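Local coordinates for LYND (Lyngbya aestuarii, PDB 4V1T), which is probably an ATP-dependent YcaO-family cyclodehydratase that converts residues of a peptide substrate into azoline heterocycles, at residues R308-T313 against Q433-R438. Residues are numbered along the deposited sequence; the frame is centred on the assembly and turned at random.
Sequences RSQCPT and QGDEPR. With ZN (zinc ion), chain K.
R308 reaches Q433 with its guanidinium edge: NH2 approaches OE1 to 3.0 Å, but the N-H points poorly (126°), so this direct bond is weak. The two side chains arrive from opposite directions, their flat ends turned 47° apart. Q433, extended beyond CG, carries its amide across to the arginine, and that amide suits the place by offering both an acceptor and a donor: while OE1 meets the arginine, NE2 gives a bond to a water that also accepts from R308 NH2. A second water donates to Q433 OE1 and to D435 OD2, whose carboxylate suits it as an acceptor, and accepts from Q310 NE2 at 3.0 Å. Shortened to an alanine, Q433 would probably leave R308 NH2 without this bond and both waters less firmly held. Within the 433-438 loop, E436 OE2 accepts from Q433 N at 2.7 Å and OE1 from G434 N; glycine fits there because a side chain would jam against the preceding carbonyl.

The closer-packed side lies on the 308-313 loop. There, the buried R308 and Q310 both bind D724, R308 through a salt bridge from NE, and C206 and H209 of helix 204-213 pack against the arginine. With CG set between the backbone N and carbonyl carbon (chi1 74°), Q310 brings that methylene to 3.7 Å from D435 OD2. The two loops are looser against each other, burying only 112 Å², and ordered waters carry much of the rest.

R308 to C311 form a type I turn that delivers C311 SG to zinc at 2.3 Å, beside C203, C206 and C314: a Cys4 site built from two CxxC pairs, consistent with a structural role, here meeting a loop of the YcaO domain through a hydrated interface.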
loop_
_atom_site.group_PDB
_atom_site.type_symbol
_atom_site.label_atom_id
_atom_site.label_comp_id
_atom_site.label_asym_id
_atom_site.label_seq_id
_atom_site.Cartn_x
_atom_site.Cartn_y
_atom_site.Cartn_z
ATOM N N ARG B 308 0.681 -10.799 -23.405
ATOM C CA ARG B 308 -0.266 -11.909 -23.421
ATOM C C ARG B 308 0.236 -13.013 -24.332
ATOM O O ARG B 308 0.446 -12.799 -25.526
ATOM C CB ARG B 308 -1.656 -11.429 -23.865
ATOM C CG ARG B 308 -2.143 -10.206 -23.096
ATOM C CD ARG B 308 -3.532 -9.773 -23.539
ATOM N NE ARG B 308 -4.541 -10.790 -23.228
ATOM C CZ ARG B 308 -5.359 -11.360 -24.110
ATOM N NH1 ARG B 308 -5.324 -11.026 -25.393
ATOM N NH2 ARG B 308 -6.236 -12.268 -23.699
ATOM N N SER B 309 0.426 -14.199 -23.774
ATOM C CA SER B 309 0.931 -15.344 -24.547
ATOM C C SER B 309 -0.045 -15.758 -25.637
ATOM O O SER B 309 0.369 -16.292 -26.667
ATOM C CB SER B 309 1.199 -16.540 -23.634
ATOM O OG SER B 309 1.890 -16.138 -22.466
ATOM N N GLN B 310 -1.332 -15.506 -25.403
ATOM C CA GLN B 310 -2.381 -15.888 -26.329
ATOM C C GLN B 310 -2.811 -14.729 -27.220
ATOM O O GLN B 310 -3.889 -14.755 -27.800
ATOM C CB GLN B 310 -3.588 -16.454 -25.565
ATOM C CG GLN B 310 -4.444 -15.443 -24.810
ATOM C CD GLN B 310 -3.913 -15.118 -23.432
ATOM O OE1 GLN B 310 -2.712 -14.908 -23.241
ATOM N NE2 GLN B 310 -4.809 -15.067 -22.454
ATOM N N CYS B 311 -1.962 -13.717 -27.342
ATOM C CA CYS B 311 -2.304 -12.559 -28.152
ATOM C C CYS B 311 -2.498 -12.954 -29.611
ATOM O O CYS B 311 -1.611 -13.574 -30.202
ATOM C CB CYS B 311 -1.220 -11.491 -28.058
ATOM S SG CYS B 311 -1.578 -10.023 -29.051
ATOM N N PRO B 312 -3.648 -12.589 -30.207
ATOM C CA PRO B 312 -3.869 -12.889 -31.635
ATOM C C PRO B 312 -2.813 -12.303 -32.566
ATOM O O PRO B 312 -2.656 -12.797 -33.664
ATOM C CB PRO B 312 -5.240 -12.249 -31.934
ATOM C CG PRO B 312 -5.631 -11.492 -30.709
ATOM C CD PRO B 312 -4.871 -12.078 -29.565
ATOM N N THR B 313 -2.097 -11.271 -32.129
ATOM C CA THR B 313 -1.151 -10.573 -32.997
ATOM C C THR B 313 0.302 -10.998 -32.744
ATOM O O THR B 313 0.984 -11.425 -33.664
ATOM C CB THR B 313 -1.269 -9.049 -32.801
ATOM O OG1 THR B 313 -2.636 -8.663 -32.925
ATOM C CG2 THR B 313 -0.456 -8.301 -33.820
ATOM N N GLN B 433 -13.801 -14.598 -24.577
ATOM C CA GLN B 433 -12.948 -13.751 -25.415
ATOM C C GLN B 433 -12.988 -14.154 -26.894
ATOM O O GLN B 433 -12.790 -13.317 -27.780
ATOM C CB GLN B 433 -11.502 -13.804 -24.925
ATOM C CG GLN B 433 -11.305 -13.352 -23.489
ATOM C CD GLN B 433 -9.849 -13.372 -23.071
ATOM O OE1 GLN B 433 -8.948 -13.453 -23.911
ATOM N NE2 GLN B 433 -9.607 -13.297 -21.765
ATOM N N GLY B 434 -13.233 -15.435 -27.147
ATOM C CA GLY B 434 -13.295 -15.959 -28.500
ATOM C C GLY B 434 -12.216 -16.988 -28.820
ATOM O O GLY B 434 -12.148 -17.473 -29.944
ATOM N N ASP B 435 -11.388 -17.331 -27.838
ATOM C CA ASP B 435 -10.302 -18.299 -28.023
ATOM C C ASP B 435 -10.467 -19.533 -27.140
ATOM O O ASP B 435 -9.546 -20.326 -27.002
ATOM C CB ASP B 435 -8.953 -17.634 -27.727
ATOM C CG ASP B 435 -8.851 -17.127 -26.302
ATOM O OD1 ASP B 435 -9.897 -17.060 -25.614
ATOM O OD2 ASP B 435 -7.723 -16.790 -25.868
ATOM N N GLU B 436 -11.641 -19.687 -26.545
ATOM C CA GLU B 436 -11.897 -20.775 -25.630
ATOM C C GLU B 436 -12.043 -22.091 -26.389
ATOM O O GLU B 436 -12.497 -22.097 -27.550
ATOM C CB GLU B 436 -13.166 -20.500 -24.811
ATOM C CG GLU B 436 -13.053 -19.359 -23.805
ATOM C CD GLU B 436 -13.058 -17.984 -24.442
ATOM O OE1 GLU B 436 -13.270 -17.887 -25.668
ATOM O OE2 GLU B 436 -12.842 -16.992 -23.716
ATOM N N PRO B 437 -11.668 -23.215 -25.746
ATOM C CA PRO B 437 -11.748 -24.522 -26.404
ATOM C C PRO B 437 -13.159 -24.852 -26.863
ATOM O O PRO B 437 -14.080 -24.906 -26.052
ATOM C CB PRO B 437 -11.281 -25.497 -25.319
ATOM C CG PRO B 437 -11.458 -24.773 -24.036
ATOM C CD PRO B 437 -11.198 -23.339 -24.357
ATOM N N ARG B 438 -13.309 -25.066 -28.166
ATOM C CA ARG B 438 -14.618 -25.224 -28.789
ATOM C C ARG B 438 -14.561 -26.230 -29.920
ATOM O O ARG B 438 -13.531 -26.358 -30.593
ATOM C CB ARG B 438 -15.091 -23.887 -29.369
ATOM C CG ARG B 438 -15.752 -22.962 -28.388
ATOM C CD ARG B 438 -15.984 -21.613 -29.040
ATOM N NE ARG B 438 -14.725 -20.945 -29.334
ATOM C CZ ARG B 438 -14.615 -19.866 -30.092
ATOM N NH1 ARG B 438 -15.685 -19.326 -30.643
ATOM N NH2 ARG B 438 -13.431 -19.329 -30.295
HETATM ZN ZN ZN K . 0.320 -8.949 -28.249
HETATM O O HOH W 1 -6.889 -12.591 -21.015
HETATM O O HOH W 2 -7.556 -15.780 -23.284
HETATM O O HOH W 3 -6.380 -15.456 -27.404
#